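Local coordinates for protein CalS13 (Micromonospora echinospora, PDB 4ZAS) that probably works as a pyridoxal phosphate-dependent sugar aminotransferase, carrying the cofactor on a lysine and binding dTDP-4-keto-6-deoxyglucose, at residues A65-R70 with Q196-T201; V77-G82 with L245-G250; S91-P96 with R187-E192; D145-K150 with R174-R179; A345-S350 with V397-S402. One frame throughout, in Å; residues are numbered along the deposited sequence.

Interaction 1: residues A65-R70 with Q196-T201; sequences AAVGSR and QAWGAT
The backbones of helix segment 65-70 and loop segment 196-201 stay well apart, with the CA atoms of Val67 and Trp198 10.3 Å from each other, and the indole of Trp198 bridges the interval. The tryptophan CG stands anti to the backbone N (chi1 170°), which sends the benzene half of the ring out of the loop to the helix. That half is met at its edge, near the ring plane, at two places. Arg70 touches it with its last methylene, CD lying 4.0 Å from Trp198 CZ2 and almost as near to CH2, and the two side chains cross at about a right angle. One ring atom beyond CH2, Val67 CG1 packs against Trp198 CZ3 at 4.2 Å. The contact is therefore wholly apolar: the guanidinium of Arg70, its plane turned 37° from the indole, continues past the ring on an extended chain, and its NH1 makes a salt bridge with Asp289 on helix 275-305.

Trp198 is the second residue of a type II beta turn from Ala197 to Ala200, closed by the hydrogen bond from Ala200 N to Ala197 O at 2.9 Å. Gly199 occupies the third position of the turn with a positive phi of 96°, where a CB would collide with the preceding carbonyl oxygen. The turn follows strand 189-193 in the large domain of a fold type I aminotransferase. Leu285 and Val288 of helix 275-305 and Phe231 of strand 230-233 also pack against the indole. At the start of the loop, Gln196 NE2 hydrogen-bonds O3 of the pyridoxal group carried by residue 222.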
# COMPACT_ATOMS: atom_id res chain seq x y z
N ALA A 65 -14.81 -11.34 8.40
CA ALA A 65 -16.01 -12.15 8.58
C ALA A 65 -17.23 -11.27 8.85
O ALA A 65 -18.30 -11.50 8.28
CB ALA A 65 -15.83 -13.15 9.71
N ALA A 66 -17.06 -10.26 9.70
CA ALA A 66 -18.16 -9.37 10.09
C ALA A 66 -18.65 -8.58 8.90
O ALA A 66 -19.86 -8.41 8.71
CB ALA A 66 -17.73 -8.44 11.19
N VAL A 67 -17.72 -8.07 8.10
CA VAL A 67 -18.08 -7.38 6.88
C VAL A 67 -18.85 -8.35 5.97
O VAL A 67 -19.90 -8.00 5.41
CB VAL A 67 -16.85 -6.82 6.15
CG1 VAL A 67 -17.24 -6.37 4.78
CG2 VAL A 67 -16.27 -5.65 6.93
N GLY A 68 -18.32 -9.56 5.83
CA GLY A 68 -18.92 -10.57 4.97
C GLY A 68 -20.33 -10.89 5.41
O GLY A 68 -21.23 -11.08 4.59
N SER A 69 -20.52 -10.90 6.72
CA SER A 69 -21.80 -11.28 7.30
C SER A 69 -22.85 -10.21 6.98
O SER A 69 -24.01 -10.53 6.73
CB SER A 69 -21.66 -11.45 8.81
OG SER A 69 -22.81 -12.04 9.38
N ARG A 70 -22.42 -8.95 6.93
CA ARG A 70 -23.31 -7.84 6.63
C ARG A 70 -23.65 -7.77 5.17
O ARG A 70 -24.81 -7.64 4.79
CB ARG A 70 -22.66 -6.52 7.04
CG ARG A 70 -22.54 -6.37 8.52
CD ARG A 70 -22.51 -4.91 8.85
NE ARG A 70 -22.58 -4.66 10.27
CZ ARG A 70 -23.11 -3.55 10.76
NH1 ARG A 70 -23.59 -2.65 9.90
NH2 ARG A 70 -23.18 -3.35 12.07
N GLN A 196 -17.28 4.68 -1.96
CA GLN A 196 -18.13 5.59 -1.21
C GLN A 196 -19.47 4.96 -0.90
O GLN A 196 -20.40 5.64 -0.48
CB GLN A 196 -18.34 6.88 -1.99
CG GLN A 196 -17.07 7.47 -2.50
CD GLN A 196 -17.30 8.62 -3.44
OE1 GLN A 196 -18.42 8.87 -3.85
NE2 GLN A 196 -16.25 9.36 -3.76
N ALA A 197 -19.58 3.66 -1.16
CA ALA A 197 -20.89 3.01 -1.23
C ALA A 197 -21.19 2.09 -0.08
O ALA A 197 -22.11 1.29 -0.18
CB ALA A 197 -20.99 2.24 -2.54
N TRP A 198 -20.45 2.17 1.02
CA TRP A 198 -20.78 1.32 2.15
C TRP A 198 -22.22 1.55 2.57
O TRP A 198 -22.61 2.68 2.82
CB TRP A 198 -19.85 1.56 3.36
CG TRP A 198 -20.41 0.83 4.55
CD1 TRP A 198 -21.35 1.28 5.42
CD2 TRP A 198 -20.08 -0.50 4.97
NE1 TRP A 198 -21.64 0.32 6.35
CE2 TRP A 198 -20.86 -0.78 6.10
CE3 TRP A 198 -19.21 -1.47 4.49
CZ2 TRP A 198 -20.79 -1.99 6.78
CZ3 TRP A 198 -19.14 -2.68 5.15
CH2 TRP A 198 -19.93 -2.93 6.29
N GLY A 199 -23.00 0.49 2.67
CA GLY A 199 -24.37 0.61 3.12
C GLY A 199 -25.32 0.70 1.95
O GLY A 199 -26.53 0.47 2.10
N ALA A 200 -24.80 1.07 0.79
CA ALA A 200 -25.66 1.21 -0.37
C ALA A 200 -26.28 -0.14 -0.70
O ALA A 200 -25.67 -1.19 -0.48
CB ALA A 200 -24.89 1.76 -1.56
N THR A 201 -27.51 -0.10 -1.20
CA THR A 201 -28.25 -1.30 -1.50
C THR A 201 -28.78 -1.19 -2.93
O THR A 201 -29.09 -0.10 -3.39
CB THR A 201 -29.37 -1.52 -0.46
OG1 THR A 201 -29.22 -2.82 0.12
CG2 THR A 201 -30.76 -1.39 -1.05

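Interaction 2: residues V77-G82 with L245-G250; sequences VSVNCG and LRRWLG
A buried arginine-to-backbone contact ties Arg247, on helix 237-247, to Val77 and Ser78 on strand 76-79, at one edge of the seven-stranded sheet. Arg247 NH1 donates to Ser78 O over 2.9 Å in a nearly straight bond (165° at the hydrogen). The oxygen lies in the guanidinium plane, whereas the donor is tilted 20° from the plane of the carbonyl. Val77 covers one face of the guanidinium: its CG1 is 3.3 Å from Arg247 NH1 and 3.6 Å from CD. The arginine chain is extended as far as CD and then bends at chi3 (57°), which lays the flat group beside the strand. Val79 CG1 adds a looser touch to Arg247 CD at 4.3 Å.

A short turn through Asn80 leads from the strand to helix 82-94, with Cys81 as N-cap, an arrangement of the fold type I large domain in which Gly82 N binds the cofactor phosphate oxygen OP2. Glu64 carries the charge opposite to that of Arg247, its OE2 pairing with Arg247 NH1 and also hydrogen-bonding Ser78 OG, so strand and arginine share one carboxylate. A leucine in place of Arg247 would probably leave Glu64 without its charged mate and Ser78 O without this donor in a buried setting. Next in the chain, Trp248 forms a cation-pi pair with Arg253, a dTDP-binding residue, and Leu249 packs on Phe116 of the second subunit.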
# COMPACT_ATOMS: atom_id res chain seq x y z
N VAL A 77 -11.73 -9.94 1.20
CA VAL A 77 -10.30 -9.83 1.37
C VAL A 77 -9.93 -8.41 1.76
O VAL A 77 -9.97 -7.52 0.92
CB VAL A 77 -9.56 -10.26 0.09
CG1 VAL A 77 -8.05 -10.11 0.25
CG2 VAL A 77 -9.93 -11.69 -0.28
N SER A 78 -9.56 -8.18 3.02
CA SER A 78 -9.16 -6.84 3.45
C SER A 78 -7.82 -6.43 2.78
O SER A 78 -7.02 -7.30 2.38
CB SER A 78 -9.04 -6.77 4.98
OG SER A 78 -8.00 -7.63 5.47
N VAL A 79 -7.63 -5.12 2.59
CA VAL A 79 -6.41 -4.58 1.99
C VAL A 79 -6.09 -3.25 2.68
O VAL A 79 -6.92 -2.74 3.42
CB VAL A 79 -6.53 -4.38 0.46
CG1 VAL A 79 -6.37 -5.71 -0.32
CG2 VAL A 79 -7.85 -3.67 0.13
N ASN A 80 -4.90 -2.70 2.44
CA ASN A 80 -4.45 -1.55 3.24
C ASN A 80 -4.99 -0.20 2.72
O ASN A 80 -4.71 0.83 3.32
CB ASN A 80 -2.90 -1.52 3.39
CG ASN A 80 -2.14 -1.47 2.07
OD1 ASN A 80 -2.71 -1.40 0.98
ND2 ASN A 80 -0.81 -1.47 2.17
N CYS A 81 -5.72 -0.23 1.60
CA CYS A 81 -6.54 0.90 1.11
C CYS A 81 -7.38 0.47 -0.09
O CYS A 81 -7.14 -0.58 -0.69
CB CYS A 81 -5.69 2.12 0.73
SG CYS A 81 -4.46 1.87 -0.53
N GLY A 82 -8.35 1.31 -0.46
CA GLY A 82 -9.23 1.03 -1.58
C GLY A 82 -8.52 0.98 -2.92
O GLY A 82 -8.84 0.16 -3.78
N LEU A 245 -4.10 -14.74 -2.26
CA LEU A 245 -2.74 -15.09 -2.60
C LEU A 245 -1.92 -13.88 -3.00
O LEU A 245 -0.83 -13.68 -2.46
CB LEU A 245 -2.73 -16.09 -3.77
CG LEU A 245 -2.31 -17.53 -3.53
CD1 LEU A 245 -2.30 -18.27 -4.85
CD2 LEU A 245 -0.92 -17.54 -2.91
N ARG A 246 -2.42 -13.11 -3.97
CA ARG A 246 -1.65 -11.98 -4.47
C ARG A 246 -1.59 -10.85 -3.45
O ARG A 246 -0.85 -9.88 -3.63
CB ARG A 246 -2.23 -11.46 -5.78
CG ARG A 246 -2.17 -12.46 -6.87
CD ARG A 246 -2.62 -11.87 -8.18
NE ARG A 246 -2.55 -12.87 -9.25
CZ ARG A 246 -2.84 -12.62 -10.52
NH1 ARG A 246 -3.24 -11.41 -10.88
NH2 ARG A 246 -2.73 -13.58 -11.42
N ARG A 247 -2.41 -10.96 -2.41
CA ARG A 247 -2.41 -9.95 -1.38
C ARG A 247 -1.11 -9.96 -0.59
O ARG A 247 -0.68 -8.91 -0.10
CB ARG A 247 -3.60 -10.15 -0.44
CG ARG A 247 -3.64 -9.12 0.64
CD ARG A 247 -4.82 -9.30 1.54
NE ARG A 247 -4.89 -10.61 2.18
CZ ARG A 247 -5.86 -10.91 3.04
NH1 ARG A 247 -6.77 -9.99 3.33
NH2 ARG A 247 -5.91 -12.11 3.62
N TRP A 248 -0.51 -11.14 -0.46
CA TRP A 248 0.73 -11.31 0.29
C TRP A 248 1.79 -12.02 -0.57
O TRP A 248 2.17 -13.16 -0.33
CB TRP A 248 0.44 -12.08 1.60
CG TRP A 248 1.66 -12.39 2.42
CD1 TRP A 248 2.25 -13.62 2.60
CD2 TRP A 248 2.49 -11.45 3.11
NE1 TRP A 248 3.37 -13.50 3.39
CE2 TRP A 248 3.54 -12.18 3.71
CE3 TRP A 248 2.44 -10.07 3.28
CZ2 TRP A 248 4.54 -11.57 4.47
CZ3 TRP A 248 3.41 -9.46 4.05
CH2 TRP A 248 4.45 -10.21 4.63
N LEU A 249 2.26 -11.30 -1.59
CA LEU A 249 3.41 -11.71 -2.41
C LEU A 249 3.34 -13.05 -3.12
O LEU A 249 4.35 -13.52 -3.65
CB LEU A 249 4.68 -11.69 -1.56
CG LEU A 249 4.94 -10.31 -0.95
CD1 LEU A 249 5.59 -10.44 0.39
CD2 LEU A 249 5.79 -9.46 -1.89
N GLY A 250 2.16 -13.66 -3.19
CA GLY A 250 2.03 -14.94 -3.86
C GLY A 250 2.60 -16.09 -3.03
O GLY A 250 2.94 -17.16 -3.55

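Interaction 3: residues S91-P96 with R187-E192; sequences SLAARP and RPLVVE
Apolar contacts carry this meeting of helix 82-94 with strand 189-193, and CD2 of Leu189 makes the closest of them. It comes to 4.0 Å from Leu92 CB and 4.3 Å from Ala93 CB, settling between two consecutive residues of the last helical turn. It also approaches the helix backbone, with Leu189 CD2 4.2 Å from Ala93 N. Leu189 CG is anti to its own backbone N (chi1 -177°), and this extends the side chain from the strand to the helix. The small alanine is consistent with the close approach, the CA atoms of Ala93 and Leu189 being 6.2 Å apart. Around this methyl the cluster widens: Leu92 packs on Leu239 and Leu243 of helix 237-247, and both Ala93 and Leu189 touch Ala157 of the adjacent strand.

The strand is an inner one of the mixed sheet, lying parallel between strands 155-161 and 213-217. While Leu189 faces helix 82-94, Val190 packs on Leu173 of helix 170-180, which gives the helix-sheet-helix layering of the fold type I large domain.

No hydrogen bond joins the two segments; each is bonded elsewhere. In the helix, Arg95 N bonds Ser91 O at 2.7 Å just as the chain leaves helical geometry, and Arg246 grips the same end through Ser91 OG and Arg95 O. In the strand, both carboxylate oxygens of Glu192 are engaged, OE1 by His162 NE2 and OE2 by Asn212 ND2.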
# COMPACT_ATOMS: atom_id res chain seq x y z
N SER A 91 -5.38 -6.75 -11.48
CA SER A 91 -4.30 -7.66 -11.80
C SER A 91 -4.85 -9.01 -12.33
O SER A 91 -4.16 -9.71 -13.07
CB SER A 91 -3.43 -7.91 -10.57
OG SER A 91 -4.00 -8.89 -9.73
N LEU A 92 -6.10 -9.32 -12.00
CA LEU A 92 -6.80 -10.49 -12.53
C LEU A 92 -6.96 -10.38 -14.03
O LEU A 92 -6.92 -11.38 -14.76
CB LEU A 92 -8.17 -10.63 -11.90
CG LEU A 92 -8.19 -10.91 -10.40
CD1 LEU A 92 -9.62 -10.80 -9.90
CD2 LEU A 92 -7.61 -12.26 -10.13
N ALA A 93 -7.19 -9.15 -14.48
CA ALA A 93 -7.37 -8.87 -15.89
C ALA A 93 -6.04 -8.93 -16.62
O ALA A 93 -5.91 -9.57 -17.66
CB ALA A 93 -8.01 -7.51 -16.07
N ALA A 94 -5.04 -8.27 -16.04
CA ALA A 94 -3.70 -8.20 -16.61
C ALA A 94 -2.99 -9.56 -16.57
O ALA A 94 -2.32 -9.93 -17.53
CB ALA A 94 -2.90 -7.16 -15.88
N ARG A 95 -3.11 -10.26 -15.45
CA ARG A 95 -2.48 -11.57 -15.24
C ARG A 95 -3.52 -12.56 -14.76
O ARG A 95 -3.74 -12.70 -13.56
CB ARG A 95 -1.33 -11.51 -14.21
CG ARG A 95 -0.11 -10.69 -14.60
CD ARG A 95 0.61 -10.07 -13.37
NE ARG A 95 0.90 -11.03 -12.33
CZ ARG A 95 0.76 -10.79 -11.03
NH1 ARG A 95 0.33 -9.60 -10.61
NH2 ARG A 95 1.05 -11.73 -10.15
N PRO A 96 -4.17 -13.27 -15.69
CA PRO A 96 -5.32 -14.14 -15.40
C PRO A 96 -5.19 -15.29 -14.36
O PRO A 96 -6.14 -15.41 -13.59
CB PRO A 96 -5.65 -14.72 -16.78
CG PRO A 96 -5.21 -13.65 -17.73
CD PRO A 96 -3.94 -13.12 -17.14
N ARG A 187 -15.19 -13.46 -21.21
CA ARG A 187 -15.87 -12.26 -20.74
C ARG A 187 -14.89 -11.34 -20.00
O ARG A 187 -14.12 -11.80 -19.17
CB ARG A 187 -17.03 -12.66 -19.81
CG ARG A 187 -18.06 -11.58 -19.53
CD ARG A 187 -19.16 -12.19 -18.69
NE ARG A 187 -20.23 -11.26 -18.34
CZ ARG A 187 -20.17 -10.41 -17.32
NH1 ARG A 187 -21.21 -9.62 -17.07
NH2 ARG A 187 -19.09 -10.35 -16.55
N PRO A 188 -14.89 -10.04 -20.33
CA PRO A 188 -14.01 -9.15 -19.58
C PRO A 188 -14.37 -9.11 -18.12
O PRO A 188 -15.50 -9.45 -17.75
CB PRO A 188 -14.26 -7.78 -20.22
CG PRO A 188 -15.62 -7.90 -20.80
CD PRO A 188 -15.71 -9.31 -21.31
N LEU A 189 -13.39 -8.74 -17.30
CA LEU A 189 -13.58 -8.63 -15.86
C LEU A 189 -14.44 -7.42 -15.53
O LEU A 189 -14.17 -6.32 -16.00
CB LEU A 189 -12.23 -8.48 -15.16
CG LEU A 189 -12.29 -8.44 -13.64
CD1 LEU A 189 -12.71 -9.79 -13.11
CD2 LEU A 189 -10.97 -8.00 -13.03
N VAL A 190 -15.48 -7.61 -14.73
CA VAL A 190 -16.31 -6.49 -14.29
C VAL A 190 -16.00 -6.12 -12.84
O VAL A 190 -16.25 -6.91 -11.93
CB VAL A 190 -17.79 -6.82 -14.48
CG1 VAL A 190 -18.64 -5.66 -14.05
CG2 VAL A 190 -18.07 -7.17 -15.94
N VAL A 191 -15.47 -4.90 -12.65
CA VAL A 191 -15.07 -4.41 -11.32
C VAL A 191 -15.92 -3.22 -10.89
O VAL A 191 -15.94 -2.19 -11.59
CB VAL A 191 -13.58 -3.96 -11.32
CG1 VAL A 191 -13.21 -3.47 -9.93
CG2 VAL A 191 -12.68 -5.08 -11.74
N GLU A 192 -16.59 -3.33 -9.74
CA GLU A 192 -17.34 -2.21 -9.15
C GLU A 192 -16.55 -1.44 -8.10
O GLU A 192 -16.24 -1.99 -7.05
CB GLU A 192 -18.63 -2.70 -8.49
CG GLU A 192 -19.64 -3.36 -9.41
CD GLU A 192 -20.84 -3.89 -8.66
OE1 GLU A 192 -21.28 -3.25 -7.69
OE2 GLU A 192 -21.35 -4.98 -9.01

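Interaction 4: residues D145-K150 with R174-R179; sequences DDLAAK and RAVVDR
Val176 of helix 170-180 packs against Leu147 and Ala148 of helix 144-150, joining the helices of two successive beta-alpha-beta crossovers that share strand 155-161. Both helices lie on the same face of the large-domain sheet, where Leu147 and Val177 rest on Ile158.

The contact between the segments is entirely apolar. Val176 CG1 is the methyl that reaches across: it sits 3.5 Å from Ala148 CB and 3.7 Å from Ala148 CA, pressed against the helix backbone. Because this methyl is anti to the backbone N (chi1 161°), it projects from helix 170-180 toward its neighbour. Leu147 CD2 flanks the same methyl more distantly, at 4.4 Å from Val176 CG1, and the leucine also touches Leu110. With only an alanine at the closest point, the CA atoms of Ala148 and Val176 are 5.8 Å apart.

Charged groups lie around this apolar strip. Asp145 OD1 forms a salt bridge with Arg172 NH2, a second link from helix 144-150 to helix 170-180. The start of the shorter helix is held by Asp143, whose OD1 accepts from the backbone N atoms of both Asp145 and Asp146. Along the other flank, Lys150 reaches back one turn to Asp146 and also donates to Trp132 O, while Asp146 OD2 accepts from Asp134 N; in the salt bridge between them, Lys150 NZ lies 2.9 Å from Asp146 OD2, on the syn lone pair of that oxygen.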
# COMPACT_ATOMS: atom_id res chain seq x y z
N ASP A 145 -24.87 2.88 -22.27
CA ASP A 145 -25.06 2.77 -23.70
C ASP A 145 -23.76 3.14 -24.41
O ASP A 145 -23.43 2.55 -25.44
CB ASP A 145 -26.20 3.66 -24.18
CG ASP A 145 -27.55 3.19 -23.68
OD1 ASP A 145 -27.86 1.98 -23.79
OD2 ASP A 145 -28.30 4.04 -23.14
N ASP A 146 -23.04 4.11 -23.87
CA ASP A 146 -21.72 4.43 -24.42
C ASP A 146 -20.76 3.26 -24.19
O ASP A 146 -19.90 2.98 -25.03
CB ASP A 146 -21.13 5.69 -23.80
CG ASP A 146 -19.88 6.16 -24.53
OD1 ASP A 146 -19.86 6.16 -25.78
OD2 ASP A 146 -18.89 6.47 -23.84
N LEU A 147 -20.89 2.62 -23.03
CA LEU A 147 -20.12 1.43 -22.70
C LEU A 147 -20.34 0.34 -23.73
O LEU A 147 -19.39 -0.26 -24.23
CB LEU A 147 -20.49 0.91 -21.32
CG LEU A 147 -19.83 -0.41 -20.95
CD1 LEU A 147 -18.32 -0.24 -20.80
CD2 LEU A 147 -20.43 -0.98 -19.67
N ALA A 148 -21.60 0.09 -24.04
CA ALA A 148 -21.96 -0.96 -24.99
C ALA A 148 -21.25 -0.80 -26.33
O ALA A 148 -20.83 -1.79 -26.94
CB ALA A 148 -23.47 -0.96 -25.20
N ALA A 149 -21.11 0.44 -26.79
CA ALA A 149 -20.50 0.74 -28.08
C ALA A 149 -18.96 0.55 -28.05
O ALA A 149 -18.34 0.28 -29.08
CB ALA A 149 -20.88 2.17 -28.54
N LYS A 150 -18.35 0.73 -26.89
CA LYS A 150 -16.90 0.74 -26.81
C LYS A 150 -16.30 -0.60 -26.40
O LYS A 150 -15.08 -0.78 -26.43
CB LYS A 150 -16.45 1.85 -25.84
CG LYS A 150 -16.74 3.24 -26.39
CD LYS A 150 -16.34 4.34 -25.43
CE LYS A 150 -16.47 5.69 -26.10
NZ LYS A 150 -16.35 6.76 -25.11
N ARG A 174 -24.83 -5.73 -16.64
CA ARG A 174 -24.66 -7.15 -16.91
C ARG A 174 -25.22 -7.50 -18.28
O ARG A 174 -24.56 -8.18 -19.06
CB ARG A 174 -25.33 -8.00 -15.83
CG ARG A 174 -25.12 -9.50 -15.98
CD ARG A 174 -25.35 -10.27 -14.68
NE ARG A 174 -24.39 -11.35 -14.59
CZ ARG A 174 -23.30 -11.35 -13.84
NH1 ARG A 174 -23.05 -10.35 -13.02
NH2 ARG A 174 -22.48 -12.40 -13.88
N ALA A 175 -26.41 -7.00 -18.59
CA ALA A 175 -27.00 -7.28 -19.90
C ALA A 175 -26.17 -6.69 -21.03
O ALA A 175 -25.98 -7.31 -22.07
CB ALA A 175 -28.41 -6.72 -19.96
N VAL A 176 -25.65 -5.49 -20.81
CA VAL A 176 -24.86 -4.81 -21.82
C VAL A 176 -23.55 -5.56 -22.01
O VAL A 176 -23.13 -5.81 -23.14
CB VAL A 176 -24.68 -3.34 -21.45
CG1 VAL A 176 -23.52 -2.74 -22.19
CG2 VAL A 176 -25.94 -2.59 -21.75
N VAL A 177 -22.89 -5.94 -20.91
CA VAL A 177 -21.65 -6.69 -21.05
C VAL A 177 -21.89 -8.02 -21.72
O VAL A 177 -21.12 -8.43 -22.59
CB VAL A 177 -20.97 -6.91 -19.70
CG1 VAL A 177 -19.84 -7.92 -19.83
CG2 VAL A 177 -20.44 -5.58 -19.14
N ASP A 178 -22.98 -8.69 -21.35
CA ASP A 178 -23.30 -10.01 -21.89
C ASP A 178 -23.62 -9.96 -23.38
O ASP A 178 -23.24 -10.87 -24.11
CB ASP A 178 -24.46 -10.66 -21.11
CG ASP A 178 -24.01 -11.19 -19.74
OD1 ASP A 178 -22.79 -11.18 -19.47
OD2 ASP A 178 -24.85 -11.62 -18.92
N ARG A 179 -24.33 -8.92 -23.82
CA ARG A 179 -24.66 -8.77 -25.25
C ARG A 179 -23.42 -8.41 -26.09
O ARG A 179 -23.20 -8.97 -27.15
CB ARG A 179 -25.79 -7.75 -25.43
CG ARG A 179 -26.21 -7.49 -26.88
CD ARG A 179 -27.31 -6.43 -26.96
NE ARG A 179 -27.95 -6.35 -28.27
CZ ARG A 179 -29.01 -7.07 -28.64
NH1 ARG A 179 -29.52 -7.96 -27.81
NH2 ARG A 179 -29.52 -6.91 -29.86

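Interaction 5: residues A345-S350 with V397-S402; sequences AGIATS and VETIKS
No side-chain ring, amide or carboxylate takes part where Ala345 and Ile347 meet Thr399; the flat group at hand is the peptide carbonyl of Thr399, used at its oxygen. Ser402 OG lies 2.6 Å from Thr399 O, in the carbonyl plane and on a lone pair, and Ser402 N bonds the same oxygen, so two donors of one residue grip it.

Across the contact, Thr399 is touched by two apolar tips. Ile347 reaches it tip to tip, its CD1 3.6 Å from Thr399 OG1 and 3.9 Å from CB. Ala345 CB comes equally near the hydroxyl, 3.6 Å from Thr399 OG1, and also meets CG2 at 3.9 Å. The hydroxyl stands beside the backbone N, anti to the carbonyl carbon (chi1 -61°), from where it hydrogen-bonds His395 O one turn back in its own helix.

These residues belong to the small C-terminal domain of the fold. Helix 335-344 ends in a Schellman motif at Gly346 (phi 81°), and Ala345 O is held by His395 NE2. Ile347 packs further on Leu342 and Pro383.

A glycine in place of Thr399 would probably open a gap against Ala345 CB and Ile347 CD1 and leave His395 O without the hydroxyl's bond. With its polar need met inside the helix, the threonine can present OG1 to methyl groups, and the two segments associate by van der Waals contact.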
# COMPACT_ATOMS: atom_id res chain seq x y z
N ALA A 345 -21.51 31.43 4.21
CA ALA A 345 -22.47 30.99 5.21
C ALA A 345 -21.90 29.87 6.07
O ALA A 345 -22.58 29.30 6.93
CB ALA A 345 -23.77 30.56 4.55
N GLY A 346 -20.63 29.54 5.84
CA GLY A 346 -19.98 28.53 6.64
C GLY A 346 -20.28 27.12 6.22
O GLY A 346 -20.23 26.18 7.01
N ILE A 347 -20.59 26.97 4.94
CA ILE A 347 -20.93 25.67 4.40
C ILE A 347 -19.84 25.24 3.43
O ILE A 347 -19.56 25.91 2.44
CB ILE A 347 -22.29 25.70 3.72
CG1 ILE A 347 -23.34 26.15 4.73
CG2 ILE A 347 -22.62 24.33 3.15
CD1 ILE A 347 -24.60 26.66 4.07
N ALA A 348 -19.17 24.14 3.77
CA ALA A 348 -18.15 23.60 2.90
C ALA A 348 -18.80 22.95 1.69
O ALA A 348 -19.83 22.29 1.81
CB ALA A 348 -17.29 22.62 3.64
N THR A 349 -18.14 23.06 0.55
CA THR A 349 -18.69 22.65 -0.72
C THR A 349 -17.52 22.24 -1.63
O THR A 349 -16.47 22.88 -1.56
CB THR A 349 -19.50 23.82 -1.31
OG1 THR A 349 -20.87 23.69 -0.92
CG2 THR A 349 -19.43 23.85 -2.79
N SER A 350 -17.66 21.19 -2.45
CA SER A 350 -16.52 20.80 -3.31
C SER A 350 -16.89 20.06 -4.60
O SER A 350 -17.89 19.35 -4.66
CB SER A 350 -15.53 19.94 -2.52
OG SER A 350 -14.41 19.60 -3.33
N VAL A 397 -30.13 24.51 3.18
CA VAL A 397 -31.31 24.75 2.38
C VAL A 397 -31.62 26.23 2.31
O VAL A 397 -31.87 26.78 1.22
CB VAL A 397 -32.49 23.99 2.97
CG1 VAL A 397 -33.80 24.45 2.36
CG2 VAL A 397 -32.28 22.48 2.84
N GLU A 398 -31.57 26.91 3.45
CA GLU A 398 -31.93 28.32 3.53
C GLU A 398 -30.96 29.16 2.69
O GLU A 398 -31.36 30.08 1.98
CB GLU A 398 -31.93 28.79 4.98
CG GLU A 398 -32.95 29.87 5.36
CD GLU A 398 -34.40 29.45 5.11
OE1 GLU A 398 -34.69 28.23 5.12
OE2 GLU A 398 -35.25 30.35 4.95
N THR A 399 -29.68 28.80 2.77
CA THR A 399 -28.63 29.51 2.03
C THR A 399 -28.76 29.36 0.52
O THR A 399 -28.67 30.35 -0.21
CB THR A 399 -27.24 28.99 2.44
OG1 THR A 399 -27.04 29.23 3.83
CG2 THR A 399 -26.15 29.69 1.62
N ILE A 400 -29.00 28.14 0.06
CA ILE A 400 -29.16 27.85 -1.36
C ILE A 400 -30.36 28.65 -1.91
O ILE A 400 -30.30 29.19 -3.01
CB ILE A 400 -29.32 26.32 -1.63
CG1 ILE A 400 -28.07 25.57 -1.18
CG2 ILE A 400 -29.60 26.04 -3.09
CD1 ILE A 400 -28.12 24.04 -1.36
N LYS A 401 -31.42 28.75 -1.11
CA LYS A 401 -32.63 29.50 -1.48
C LYS A 401 -32.43 31.04 -1.51
O LYS A 401 -33.25 31.76 -2.10
CB LYS A 401 -33.77 29.14 -0.52
CG LYS A 401 -34.47 27.81 -0.84
CD LYS A 401 -35.59 27.50 0.15
CE LYS A 401 -36.29 26.19 -0.19
NZ LYS A 401 -37.28 25.79 0.87
N SER A 402 -31.38 31.53 -0.87
CA SER A 402 -31.08 32.97 -0.86
C SER A 402 -30.47 33.40 -2.19
O SER A 402 -30.16 34.56 -2.39
CB SER A 402 -30.13 33.33 0.29
OG SER A 402 -28.80 32.91 -0.00

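Overall arrangement
Interactions 1 to 4 belong to the large domain, whereas interaction 5 lies in the small domain, its centre about 41 Å from that of interaction 2. Interaction 2 is the most polar, with a buried arginine on a strand carbonyl; the others meet through carbon contacts, although a threonine hydroxyl enters interaction 5. Interactions 1 and 2 use consecutive elements, helix 58-71 and strand 76-79. Arg246 of interaction 2 joins the helix end of interaction 3, and Arg187 of interaction 3 forms a salt bridge with Asp178 of interaction 4. Interaction 3 is only partly buried, the rest buried. Residues of interactions 2 and 5 also touch the second subunit.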